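Local coordinates for protein oxidoreductase (Listeria innocua, PDB 3E18) that binds NAD and, as a member of the GFO/IDH/MocA family, is probably a dehydrogenase whose substrate is not known, at residues Q7-G12 against E64-V69; S25-L30 against F307-V312; E31-F36 against K52-Y57. All coordinates share one frame; numbering follows the deposited sequence.

All three contacts gather about the NAD-binding Rossmann domain. Contact 1 is its buried core, joining two neighbouring parallel strands by backbone bonds and aliphatic packing. Contact 3 adds the loop 52-57 to the outermost strand 30-36, which itself pairs with strand 6-11 of contact 1; it is partly buried, richer in rings, and, like contact 1, touches the adenine of NAD. Contact 2 packs on the sheet face of L8 and A68, bringing in helix 307-315 from far along the chain, with an asparagine and two waters on its polar side and apolar packing alongside. L8 of contact 1 meets L30 of contact 2, and A68 meets F311, so the two share an apolar layer.

Contact 1 (Q7-G12 against E64-V69); sequences QLVIVG and EKVDAV. With NAD (nicotinamide-adenine-dinucleotide), chain E.
L8 pairs with A68 and V9 with V69 in parallel register, strands 6-11 and 68-71 being neighbours in a Rossmann sheet, and V9 N donates to A68 O over 2.9 Å. Just before strand 68-71 begins, D67 N reaches Q7 O at 2.9 Å in the carbonyl plane; A68 N, the first strand residue, adds a second bond at 3.1 Å from a tilted direction. D67 also accepts: with CG beside its own backbone N (chi1 -57°), its OD2 takes the N-H of Q7 at 2.8 Å on the anti side of the carboxylate, nearly straight at 166°. Q7 lays CB and CG against K65 O; the bend at chi2 then carries its amide away, OE1 to H33 ND1 and NE2 to K5 O. On the sheet face of V9 and V69, V9 CG2 and V66 CG2 meet at 3.6 Å, the two valines crossing at about a right angle; Y54 and V60 also pack on V9. On the other face L8 CD1 rests on A68 CB at 3.8 Å, with A24 of helix 15-25 touching L8. V11 divides its methyls: CG2 leans on V69 CB, while CG1 approaches C2A of the adenine at 4.0 Å. G12, apparently the first glycine of a Rossmann-type GxGxxG motif, has a positive phi of 106°, and its bare CA lies 3.5 Å from the ribose oxygen O4B of NAD.

Contact 2 (S25-L30 against F307-V312); sequences SAADNL and FYNNFV
N309 meets D28 where helix 307-315 packs against the loop between helix 15-25 and strand 30-36 of the Rossmann fold, a segment from late in the chain returning to the nucleotide-binding domain. The polar part centres on the amide of N309. Its OD1 receives D28 N at 2.9 Å, in the carbonyl plane and almost straight (168°), and also accepts from a water that binds N29 N; A27 CB touches the same OD1 at 3.4 Å. With CG beside the backbone N (chi1 -79°), the side chain reaches across to the loop; the amide's ND2 donates to a second water, which donates hydrogen bonds to A26 O at 2.6 Å and D28 OD1 at 3.0 Å. Both ends of the amide are thus engaged, which should fix its rotation. Apolar packing makes up the rest. A27 CB lies 3.8 Å from Y308 CB. L30, which also touches Y6 and L8 of strand 6-11, presents CB to V312 CG2 at 3.9 Å. The hydroxyl of Y308 is engaged with H20 ND1 of helix 15-25, and its ring is approached obliquely by L30, CD2 of the leucine lying 3.5 Å from CD2 of the tyrosine.

Contact 3 (E31-F36 against K52-Y57); sequences EVHGVF and KIYESY. With NAD (nicotinamide-adenine-dinucleotide), chain E.
This is a strand-to-loop contact at the rim of the Rossmann sheet, where outermost strand 30-36 is bridged by the loop leading from helix 40-47 to helix 57-62. A single bridge, V35 with I53, carries the backbone: V35 N donates to K52 O at 2.8 Å, and V35 O accepts Y54 N at 3.0 Å. The same oxygen is met by I53 CA at 3.3 Å. Having no side chain, G34 lets K52 O come to 3.1 Å from its CA. Beside it, K52 runs alongside H33, its CB and CD against the carbonyl oxygen of H33. Y54 turns the edge of its ring to V35 O and ends with OH 3.2 Å from H33 CD2, near the plane of the imidazole; that hydroxyl is hydrogen-bonded to D63, H33 being held by Q7. F36, its CG anti to the backbone N (chi1 176°), swings its ring over the start of helix 57-62. Y57 N stands over the centre of one face, 3.6 Å from CZ of F36, and the F36 and Y57 side chains cross at about a right angle, Y57 CB lying against F36 CE2. Y54 O, a buried atom with no partner, sits at the ring edge 3.3 Å from F36 CD1. S56 caps the helix through OG to A59 N. F36 CE2 also approaches NAD C2A obliquely, at 3.7 Å. D37, next in the chain, binds NAD, an acidic residue at the end of the second strand being characteristic of the adenosine site in NAD-dependent Rossmann domains.

Contact 1 (Q7-G12 against E64-V69)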
loop_
_atom_site.group_PDB
_atom_site.type_symbol
_atom_site.label_atom_id
_atom_site.label_comp_id
_atom_site.label_asym_id
_atom_site.label_seq_id
_atom_site.Cartn_x
_atom_site.Cartn_y
_atom_site.Cartn_z
ATOM N N GLN A 7 17.435 41.414 -10.566
ATOM C CA GLN A 7 18.673 40.712 -10.839
ATOM C C GLN A 7 18.858 39.599 -9.828
ATOM O O GLN A 7 18.921 39.852 -8.614
ATOM C CB GLN A 7 19.846 41.690 -10.755
ATOM C CG GLN A 7 19.674 42.932 -11.631
ATOM C CD GLN A 7 19.576 42.593 -13.098
ATOM O OE1 GLN A 7 20.463 41.939 -13.657
ATOM N NE2 GLN A 7 18.491 43.034 -13.739
ATOM N N LEU A 8 18.945 38.375 -10.341
ATOM C CA LEU A 8 19.102 37.166 -9.530
ATOM C C LEU A 8 20.504 36.610 -9.693
ATOM O O LEU A 8 20.992 36.513 -10.812
ATOM C CB LEU A 8 18.095 36.103 -9.986
ATOM C CG LEU A 8 18.150 34.750 -9.272
ATOM C CD1 LEU A 8 17.318 34.842 -7.988
ATOM C CD2 LEU A 8 17.620 33.668 -10.168
ATOM N N VAL A 9 21.154 36.244 -8.588
ATOM C CA VAL A 9 22.421 35.509 -8.674
ATOM C C VAL A 9 22.213 34.043 -8.288
ATOM O O VAL A 9 21.559 33.738 -7.282
ATOM C CB VAL A 9 23.554 36.177 -7.843
ATOM C CG1 VAL A 9 24.783 35.265 -7.719
ATOM C CG2 VAL A 9 23.941 37.532 -8.467
ATOM N N ILE A 10 22.751 33.148 -9.117
ATOM C CA ILE A 10 22.731 31.709 -8.873
ATOM C C ILE A 10 23.874 31.337 -7.937
ATOM O O ILE A 10 25.046 31.577 -8.246
ATOM C CB ILE A 10 22.857 30.898 -10.208
ATOM C CG1 ILE A 10 21.725 31.247 -11.189
ATOM C CG2 ILE A 10 22.968 29.380 -9.956
ATOM C CD1 ILE A 10 20.340 30.984 -10.697
ATOM N N VAL A 11 23.524 30.771 -6.781
ATOM C CA VAL A 11 24.505 30.301 -5.795
ATOM C C VAL A 11 24.461 28.774 -5.740
ATOM O O VAL A 11 23.516 28.176 -5.211
ATOM C CB VAL A 11 24.227 30.875 -4.383
ATOM C CG1 VAL A 11 25.317 30.461 -3.417
ATOM C CG2 VAL A 11 24.106 32.394 -4.440
ATOM N N GLY A 12 25.494 28.147 -6.284
ATOM C CA GLY A 12 25.512 26.706 -6.433
ATOM C C GLY A 12 25.286 26.395 -7.898
ATOM O O GLY A 12 24.149 26.257 -8.343
ATOM N N GLU A 64 25.249 45.917 -4.761
ATOM C CA GLU A 64 23.985 46.674 -4.740
ATOM C C GLU A 64 23.083 46.399 -5.944
ATOM O O GLU A 64 21.872 46.627 -5.880
ATOM C CB GLU A 64 24.246 48.184 -4.637
ATOM C CG GLU A 64 24.188 48.743 -3.215
ATOM C CD GLU A 64 24.500 50.247 -3.132
ATOM O OE1 GLU A 64 24.151 50.999 -4.075
ATOM O OE2 GLU A 64 25.089 50.674 -2.111
ATOM N N LYS A 65 23.676 45.927 -7.040
ATOM C CA LYS A 65 22.924 45.578 -8.244
ATOM C C LYS A 65 22.095 44.293 -8.099
ATOM O O LYS A 65 21.167 44.067 -8.874
ATOM C CB LYS A 65 23.864 45.436 -9.446
ATOM C CG LYS A 65 24.153 46.725 -10.186
ATOM C CD LYS A 65 25.578 47.181 -9.964
ATOM C CE LYS A 65 26.267 47.510 -11.287
ATOM N NZ LYS A 65 25.436 48.368 -12.184
ATOM N N VAL A 66 22.439 43.457 -7.117
ATOM C CA VAL A 66 21.761 42.175 -6.888
ATOM C C VAL A 66 20.498 42.374 -6.054
ATOM O O VAL A 66 20.537 43.003 -5.006
ATOM C CB VAL A 66 22.707 41.171 -6.202
ATOM C CG1 VAL A 66 21.977 39.849 -5.851
ATOM C CG2 VAL A 66 23.918 40.896 -7.110
ATOM N N ASP A 67 19.374 41.848 -6.534
ATOM C CA ASP A 67 18.118 41.942 -5.798
ATOM C C ASP A 67 17.768 40.655 -5.062
ATOM O O ASP A 67 17.093 40.689 -4.044
ATOM C CB ASP A 67 16.989 42.294 -6.756
ATOM C CG ASP A 67 17.262 43.573 -7.512
ATOM O OD1 ASP A 67 17.586 44.581 -6.854
ATOM O OD2 ASP A 67 17.176 43.561 -8.758
ATOM N N ALA A 68 18.213 39.524 -5.604
ATOM C CA ALA A 68 17.787 38.213 -5.099
ATOM C C ALA A 68 18.842 37.157 -5.358
ATOM O O ALA A 68 19.664 37.297 -6.271
ATOM C CB ALA A 68 16.450 37.813 -5.726
ATOM N N VAL A 69 18.854 36.120 -4.521
ATOM C CA VAL A 69 19.713 34.967 -4.774
ATOM C C VAL A 69 18.902 33.684 -4.890
ATOM O O VAL A 69 17.860 33.513 -4.249
ATOM C CB VAL A 69 20.870 34.794 -3.728
ATOM C CG1 VAL A 69 21.724 36.062 -3.627
ATOM C CG2 VAL A 69 20.334 34.380 -2.369
HETATM P PA NAD E . 25.024 19.378 -7.216
HETATM O O1A NAD E . 24.887 18.948 -8.626
HETATM O O2A NAD E . 25.974 18.572 -6.428
HETATM O O5B NAD E . 25.418 20.934 -7.154
HETATM C C5B NAD E . 25.569 21.658 -5.954
HETATM C C4B NAD E . 26.562 22.782 -6.229
HETATM O O4B NAD E . 26.677 23.641 -5.109
HETATM C C3B NAD E . 27.955 22.226 -6.512
HETATM O O3B NAD E . 28.421 22.757 -7.730
HETATM C C2B NAD E . 28.789 22.719 -5.348
HETATM O O2B NAD E . 30.123 22.996 -5.709
HETATM C C1B NAD E . 28.038 23.964 -4.913
HETATM N N9A NAD E . 28.265 24.326 -3.506
HETATM C C8A NAD E . 28.424 23.481 -2.434
HETATM N N7A NAD E . 28.595 24.229 -1.318
HETATM C C5A NAD E . 28.551 25.536 -1.670
HETATM C C6A NAD E . 28.679 26.711 -0.937
HETATM N N6A NAD E . 28.705 26.652 0.394
HETATM N N1A NAD E . 28.590 27.932 -1.588
HETATM C C2A NAD E . 28.383 27.991 -2.952
HETATM N N3A NAD E . 28.260 26.820 -3.672
HETATM C C4A NAD E . 28.344 25.613 -3.043
HETATM O O3 NAD E . 23.565 19.340 -6.513
HETATM P PN NAD E . 22.176 19.466 -7.286
HETATM O O1N NAD E . 21.705 18.114 -7.692
HETATM O O2N NAD E . 22.222 20.569 -8.273
HETATM O O5D NAD E . 21.183 19.919 -6.069
HETATM C C5D NAD E . 21.363 21.109 -5.334
HETATM C C4D NAD E . 20.047 21.480 -4.614
HETATM O O4D NAD E . 18.974 21.467 -5.538
HETATM C C3D NAD E . 19.661 20.495 -3.525
HETATM O O3D NAD E . 18.995 21.190 -2.480
HETATM C C2D NAD E . 18.656 19.567 -4.176
HETATM O O2D NAD E . 17.730 19.101 -3.222
HETATM C C1D NAD E . 17.990 20.498 -5.180
HETATM N N1N NAD E . 17.401 19.843 -6.378
HETATM C C2N NAD E . 16.081 20.091 -6.625
HETATM C C3N NAD E . 15.423 19.541 -7.719
HETATM C C7N NAD E . 14.051 20.038 -8.057
HETATM O O7N NAD E . 13.297 19.355 -9.022
HETATM N N7N NAD E . 13.563 21.126 -7.452
HETATM C C4N NAD E . 16.142 18.735 -8.614
HETATM C C5N NAD E . 17.497 18.493 -8.372
HETATM C C6N NAD E . 18.119 19.061 -7.254
#

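Contact 2 (S25-L30 against F307-V312)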
loop_
_atom_site.group_PDB
_atom_site.type_symbol
_atom_site.label_atom_id
_atom_site.label_comp_id
_atom_site.label_asym_id
_atom_site.label_seq_id
_atom_site.Cartn_x
_atom_site.Cartn_y
_atom_site.Cartn_z
ATOM N N SER A 25 15.456 32.932 -16.451
ATOM C CA SER A 25 15.464 33.715 -17.700
ATOM C C SER A 25 14.136 33.719 -18.459
ATOM O O SER A 25 13.847 34.660 -19.200
ATOM C CB SER A 25 16.556 33.209 -18.636
ATOM O OG SER A 25 17.834 33.409 -18.071
ATOM N N ALA A 26 13.339 32.667 -18.278
ATOM C CA ALA A 26 12.039 32.546 -18.931
ATOM C C ALA A 26 10.970 33.425 -18.287
ATOM O O ALA A 26 9.894 33.611 -18.856
ATOM C CB ALA A 26 11.591 31.087 -18.950
ATOM N N ALA A 27 11.257 33.960 -17.103
ATOM C CA ALA A 27 10.313 34.839 -16.411
ATOM C C ALA A 27 10.331 36.224 -17.052
ATOM O O ALA A 27 11.311 36.593 -17.683
ATOM C CB ALA A 27 10.651 34.929 -14.939
ATOM N N ASP A 28 9.253 36.984 -16.874
ATOM C CA ASP A 28 9.096 38.286 -17.536
ATOM C C ASP A 28 10.096 39.344 -17.087
ATOM O O ASP A 28 10.862 39.852 -17.911
ATOM C CB ASP A 28 7.663 38.812 -17.396
ATOM C CG ASP A 28 6.656 37.952 -18.127
ATOM O OD1 ASP A 28 7.034 37.344 -19.153
ATOM O OD2 ASP A 28 5.492 37.875 -17.671
ATOM N N ASN A 29 10.105 39.667 -15.796
ATOM C CA ASN A 29 10.941 40.764 -15.301
ATOM C C ASN A 29 11.988 40.331 -14.282
ATOM O O ASN A 29 12.034 40.830 -13.155
ATOM C CB ASN A 29 10.069 41.881 -14.731
ATOM C CG ASN A 29 9.270 42.587 -15.799
ATOM O OD1 ASN A 29 9.831 43.120 -16.762
ATOM N ND2 ASN A 29 7.950 42.600 -15.636
ATOM N N LEU A 30 12.821 39.390 -14.700
ATOM C CA LEU A 30 13.837 38.808 -13.860
ATOM C C LEU A 30 14.918 38.321 -14.787
ATOM O O LEU A 30 14.625 37.701 -15.797
ATOM C CB LEU A 30 13.254 37.617 -13.103
ATOM C CG LEU A 30 14.166 36.807 -12.180
ATOM C CD1 LEU A 30 14.292 37.452 -10.807
ATOM C CD2 LEU A 30 13.571 35.439 -12.044
ATOM N N PHE A 307 6.243 29.511 -11.488
ATOM C CA PHE A 307 6.882 29.776 -10.194
ATOM C C PHE A 307 7.616 31.128 -10.176
ATOM O O PHE A 307 7.376 31.971 -9.317
ATOM C CB PHE A 307 7.848 28.639 -9.827
ATOM C CG PHE A 307 8.641 28.910 -8.585
ATOM C CD1 PHE A 307 8.117 28.583 -7.341
ATOM C CD2 PHE A 307 9.896 29.518 -8.652
ATOM C CE1 PHE A 307 8.841 28.840 -6.196
ATOM C CE2 PHE A 307 10.625 29.791 -7.505
ATOM C CZ PHE A 307 10.101 29.448 -6.277
ATOM N N TYR A 308 8.496 31.335 -11.144
ATOM C CA TYR A 308 9.312 32.541 -11.169
ATOM C C TYR A 308 8.544 33.816 -11.486
ATOM O O TYR A 308 8.926 34.879 -11.003
ATOM C CB TYR A 308 10.500 32.367 -12.119
ATOM C CG TYR A 308 11.735 31.820 -11.447
ATOM C CD1 TYR A 308 12.253 30.577 -11.804
ATOM C CD2 TYR A 308 12.393 32.549 -10.448
ATOM C CE1 TYR A 308 13.396 30.078 -11.196
ATOM C CE2 TYR A 308 13.534 32.061 -9.843
ATOM C CZ TYR A 308 14.035 30.827 -10.226
ATOM O OH TYR A 308 15.167 30.339 -9.627
ATOM N N ASN A 309 7.451 33.722 -12.250
ATOM C CA ASN A 309 6.603 34.891 -12.478
ATOM C C ASN A 309 5.802 35.213 -11.239
ATOM O O ASN A 309 5.556 36.380 -10.927
ATOM C CB ASN A 309 5.673 34.704 -13.680
ATOM C CG ASN A 309 6.387 34.916 -14.999
ATOM O OD1 ASN A 309 7.333 35.697 -15.090
ATOM N ND2 ASN A 309 5.936 34.222 -16.031
ATOM N N ASN A 310 5.418 34.174 -10.518
ATOM C CA ASN A 310 4.767 34.388 -9.230
ATOM C C ASN A 310 5.705 35.033 -8.190
ATOM O O ASN A 310 5.282 35.904 -7.426
ATOM C CB ASN A 310 4.218 33.083 -8.682
ATOM C CG ASN A 310 3.575 33.266 -7.331
ATOM O OD1 ASN A 310 3.956 32.623 -6.354
ATOM N ND2 ASN A 310 2.643 34.187 -7.257
ATOM N N PHE A 311 6.949 34.564 -8.140
ATOM C CA PHE A 311 7.997 35.137 -7.284
ATOM C C PHE A 311 8.159 36.648 -7.548
ATOM O O PHE A 311 8.159 37.437 -6.607
ATOM C CB PHE A 311 9.336 34.404 -7.495
ATOM C CG PHE A 311 10.498 34.991 -6.713
ATOM C CD1 PHE A 311 10.555 34.878 -5.324
ATOM C CD2 PHE A 311 11.542 35.640 -7.373
ATOM C CE1 PHE A 311 11.623 35.425 -4.600
ATOM C CE2 PHE A 311 12.618 36.180 -6.663
ATOM C CZ PHE A 311 12.658 36.077 -5.277
ATOM N N VAL A 312 8.262 37.030 -8.825
ATOM C CA VAL A 312 8.307 38.448 -9.240
ATOM C C VAL A 312 7.059 39.226 -8.811
ATOM O O VAL A 312 7.168 40.338 -8.277
ATOM C CB VAL A 312 8.583 38.587 -10.747
ATOM C CG1 VAL A 312 8.515 40.044 -11.192
ATOM C CG2 VAL A 312 9.951 38.052 -11.057
HETATM O O HOH W 1 7.433 34.428 -18.629
HETATM O O HOH W 2 8.270 38.321 -14.171
#

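Contact 3 (E31-F36 against K52-Y57)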
loop_
_atom_site.group_PDB
_atom_site.type_symbol
_atom_site.label_atom_id
_atom_site.label_comp_id
_atom_site.label_asym_id
_atom_site.label_seq_id
_atom_site.Cartn_x
_atom_site.Cartn_y
_atom_site.Cartn_z
ATOM N N GLU A 31 16.168 38.600 -14.464
ATOM C CA GLU A 31 17.252 38.020 -15.239
ATOM C C GLU A 31 18.350 37.477 -14.333
ATOM O O GLU A 31 18.386 37.789 -13.135
ATOM C CB GLU A 31 17.785 39.026 -16.267
ATOM C CG GLU A 31 18.633 40.130 -15.704
ATOM C CD GLU A 31 19.231 41.019 -16.790
ATOM O OE1 GLU A 31 18.484 41.855 -17.353
ATOM O OE2 GLU A 31 20.450 40.886 -17.062
ATOM N N VAL A 32 19.225 36.646 -14.904
ATOM C CA VAL A 32 20.349 36.103 -14.173
ATOM C C VAL A 32 21.494 37.097 -14.278
ATOM O O VAL A 32 22.061 37.301 -15.353
ATOM C CB VAL A 32 20.796 34.721 -14.712
ATOM C CG1 VAL A 32 21.956 34.191 -13.897
ATOM C CG2 VAL A 32 19.633 33.728 -14.697
ATOM N N HIS A 33 21.820 37.716 -13.154
ATOM C CA HIS A 33 22.896 38.700 -13.092
ATOM C C HIS A 33 24.250 38.020 -13.103
ATOM O O HIS A 33 25.231 38.575 -13.593
ATOM C CB HIS A 33 22.758 39.534 -11.828
ATOM C CG HIS A 33 23.513 40.824 -11.872
ATOM N ND1 HIS A 33 23.041 41.940 -12.529
ATOM C CD2 HIS A 33 24.700 41.182 -11.328
ATOM C CE1 HIS A 33 23.907 42.929 -12.390
ATOM N NE2 HIS A 33 24.923 42.493 -11.667
ATOM N N GLY A 34 24.300 36.816 -12.547
ATOM C CA GLY A 34 25.542 36.077 -12.445
ATOM C C GLY A 34 25.499 34.851 -11.552
ATOM O O GLY A 34 24.431 34.415 -11.109
ATOM N N VAL A 35 26.682 34.307 -11.283
ATOM C CA VAL A 35 26.830 32.995 -10.668
ATOM C C VAL A 35 27.942 32.995 -9.615
ATOM O O VAL A 35 29.018 33.544 -9.839
ATOM C CB VAL A 35 27.174 31.917 -11.746
ATOM C CG1 VAL A 35 27.611 30.610 -11.105
ATOM C CG2 VAL A 35 26.005 31.680 -12.687
ATOM N N PHE A 36 27.675 32.376 -8.466
ATOM C CA PHE A 36 28.741 31.968 -7.559
ATOM C C PHE A 36 28.700 30.471 -7.282
ATOM O O PHE A 36 27.629 29.892 -7.075
ATOM C CB PHE A 36 28.695 32.738 -6.229
ATOM C CG PHE A 36 29.729 32.273 -5.240
ATOM C CD1 PHE A 36 31.085 32.517 -5.466
ATOM C CD2 PHE A 36 29.357 31.543 -4.113
ATOM C CE1 PHE A 36 32.051 32.049 -4.583
ATOM C CE2 PHE A 36 30.319 31.083 -3.215
ATOM C CZ PHE A 36 31.667 31.338 -3.453
ATOM N N LYS A 52 28.256 36.104 -15.843
ATOM C CA LYS A 52 29.094 36.829 -14.877
ATOM C C LYS A 52 29.365 35.938 -13.666
ATOM O O LYS A 52 28.454 35.273 -13.161
ATOM C CB LYS A 52 28.410 38.116 -14.416
ATOM C CG LYS A 52 29.256 38.988 -13.488
ATOM C CD LYS A 52 28.384 39.770 -12.513
ATOM C CE LYS A 52 29.120 40.989 -11.946
ATOM N NZ LYS A 52 30.494 40.670 -11.442
ATOM N N ILE A 53 30.618 35.909 -13.216
ATOM C CA ILE A 53 30.965 35.136 -12.019
ATOM C C ILE A 53 31.538 35.977 -10.885
ATOM O O ILE A 53 32.290 36.928 -11.115
ATOM C CB ILE A 53 31.879 33.928 -12.327
ATOM C CG1 ILE A 53 33.138 34.364 -13.081
ATOM C CG2 ILE A 53 31.099 32.870 -13.114
ATOM C CD1 ILE A 53 34.280 33.362 -13.005
ATOM N N TYR A 54 31.143 35.634 -9.663
ATOM C CA TYR A 54 31.620 36.305 -8.471
ATOM C C TYR A 54 32.689 35.452 -7.828
ATOM O O TYR A 54 32.623 34.226 -7.891
ATOM C CB TYR A 54 30.472 36.515 -7.487
ATOM C CG TYR A 54 29.490 37.580 -7.898
ATOM C CD1 TYR A 54 29.596 38.882 -7.403
ATOM C CD2 TYR A 54 28.435 37.285 -8.760
ATOM C CE1 TYR A 54 28.686 39.869 -7.774
ATOM C CE2 TYR A 54 27.522 38.256 -9.133
ATOM C CZ TYR A 54 27.654 39.548 -8.636
ATOM O OH TYR A 54 26.748 40.509 -9.003
ATOM N N GLU A 55 33.670 36.102 -7.203
ATOM C CA GLU A 55 34.780 35.395 -6.560
ATOM C C GLU A 55 34.433 34.872 -5.163
ATOM O O GLU A 55 35.079 33.950 -4.659
ATOM C CB GLU A 55 36.034 36.280 -6.499
ATOM C CG GLU A 55 36.623 36.655 -7.865
ATOM C CD GLU A 55 37.076 35.444 -8.675
ATOM O OE1 GLU A 55 37.814 34.595 -8.129
ATOM O OE2 GLU A 55 36.696 35.348 -9.863
ATOM N N SER A 56 33.416 35.464 -4.543
ATOM C CA SER A 56 33.002 35.063 -3.207
ATOM C C SER A 56 31.511 35.295 -3.014
ATOM O O SER A 56 30.903 36.106 -3.709
ATOM C CB SER A 56 33.791 35.833 -2.146
ATOM O OG SER A 56 33.407 37.196 -2.133
ATOM N N TYR A 57 30.929 34.585 -2.054
ATOM C CA TYR A 57 29.531 34.791 -1.712
ATOM C C TYR A 57 29.362 36.163 -1.067
ATOM O O TYR A 57 28.395 36.867 -1.341
ATOM C CB TYR A 57 29.020 33.661 -0.812
ATOM C CG TYR A 57 27.536 33.724 -0.532
ATOM C CD1 TYR A 57 26.605 33.760 -1.576
ATOM C CD2 TYR A 57 27.060 33.734 0.780
ATOM C CE1 TYR A 57 25.230 33.825 -1.310
ATOM C CE2 TYR A 57 25.691 33.784 1.049
ATOM C CZ TYR A 57 24.787 33.825 -0.005
ATOM O OH TYR A 57 23.433 33.874 0.242
HETATM P PA NAD E . 25.024 19.378 -7.216
HETATM O O1A NAD E . 24.887 18.948 -8.626
HETATM O O2A NAD E . 25.974 18.572 -6.428
HETATM O O5B NAD E . 25.418 20.934 -7.154
HETATM C C5B NAD E . 25.569 21.658 -5.954
HETATM C C4B NAD E . 26.562 22.782 -6.229
HETATM O O4B NAD E . 26.677 23.641 -5.109
HETATM C C3B NAD E . 27.955 22.226 -6.512
HETATM O O3B NAD E . 28.421 22.757 -7.730
HETATM C C2B NAD E . 28.789 22.719 -5.348
HETATM O O2B NAD E . 30.123 22.996 -5.709
HETATM C C1B NAD E . 28.038 23.964 -4.913
HETATM N N9A NAD E . 28.265 24.326 -3.506
HETATM C C8A NAD E . 28.424 23.481 -2.434
HETATM N N7A NAD E . 28.595 24.229 -1.318
HETATM C C5A NAD E . 28.551 25.536 -1.670
HETATM C C6A NAD E . 28.679 26.711 -0.937
HETATM N N6A NAD E . 28.705 26.652 0.394
HETATM N N1A NAD E . 28.590 27.932 -1.588
HETATM C C2A NAD E . 28.383 27.991 -2.952
HETATM N N3A NAD E . 28.260 26.820 -3.672
HETATM C C4A NAD E . 28.344 25.613 -3.043
HETATM O O3 NAD E . 23.565 19.340 -6.513
HETATM P PN NAD E . 22.176 19.466 -7.286
HETATM O O1N NAD E . 21.705 18.114 -7.692
HETATM O O2N NAD E . 22.222 20.569 -8.273
HETATM O O5D NAD E . 21.183 19.919 -6.069
HETATM C C5D NAD E . 21.363 21.109 -5.334
HETATM C C4D NAD E . 20.047 21.480 -4.614
HETATM O O4D NAD E . 18.974 21.467 -5.538
HETATM C C3D NAD E . 19.661 20.495 -3.525
HETATM O O3D NAD E . 18.995 21.190 -2.480
HETATM C C2D NAD E . 18.656 19.567 -4.176
HETATM O O2D NAD E . 17.730 19.101 -3.222
HETATM C C1D NAD E . 17.990 20.498 -5.180
HETATM N N1N NAD E . 17.401 19.843 -6.378
HETATM C C2N NAD E . 16.081 20.091 -6.625
HETATM C C3N NAD E . 15.423 19.541 -7.719
HETATM C C7N NAD E . 14.051 20.038 -8.057
HETATM O O7N NAD E . 13.297 19.355 -9.022
HETATM N N7N NAD E . 13.563 21.126 -7.452
HETATM C C4N NAD E . 16.142 18.735 -8.614
HETATM C C5N NAD E . 17.497 18.493 -8.372
HETATM C C6N NAD E . 18.119 19.061 -7.254
#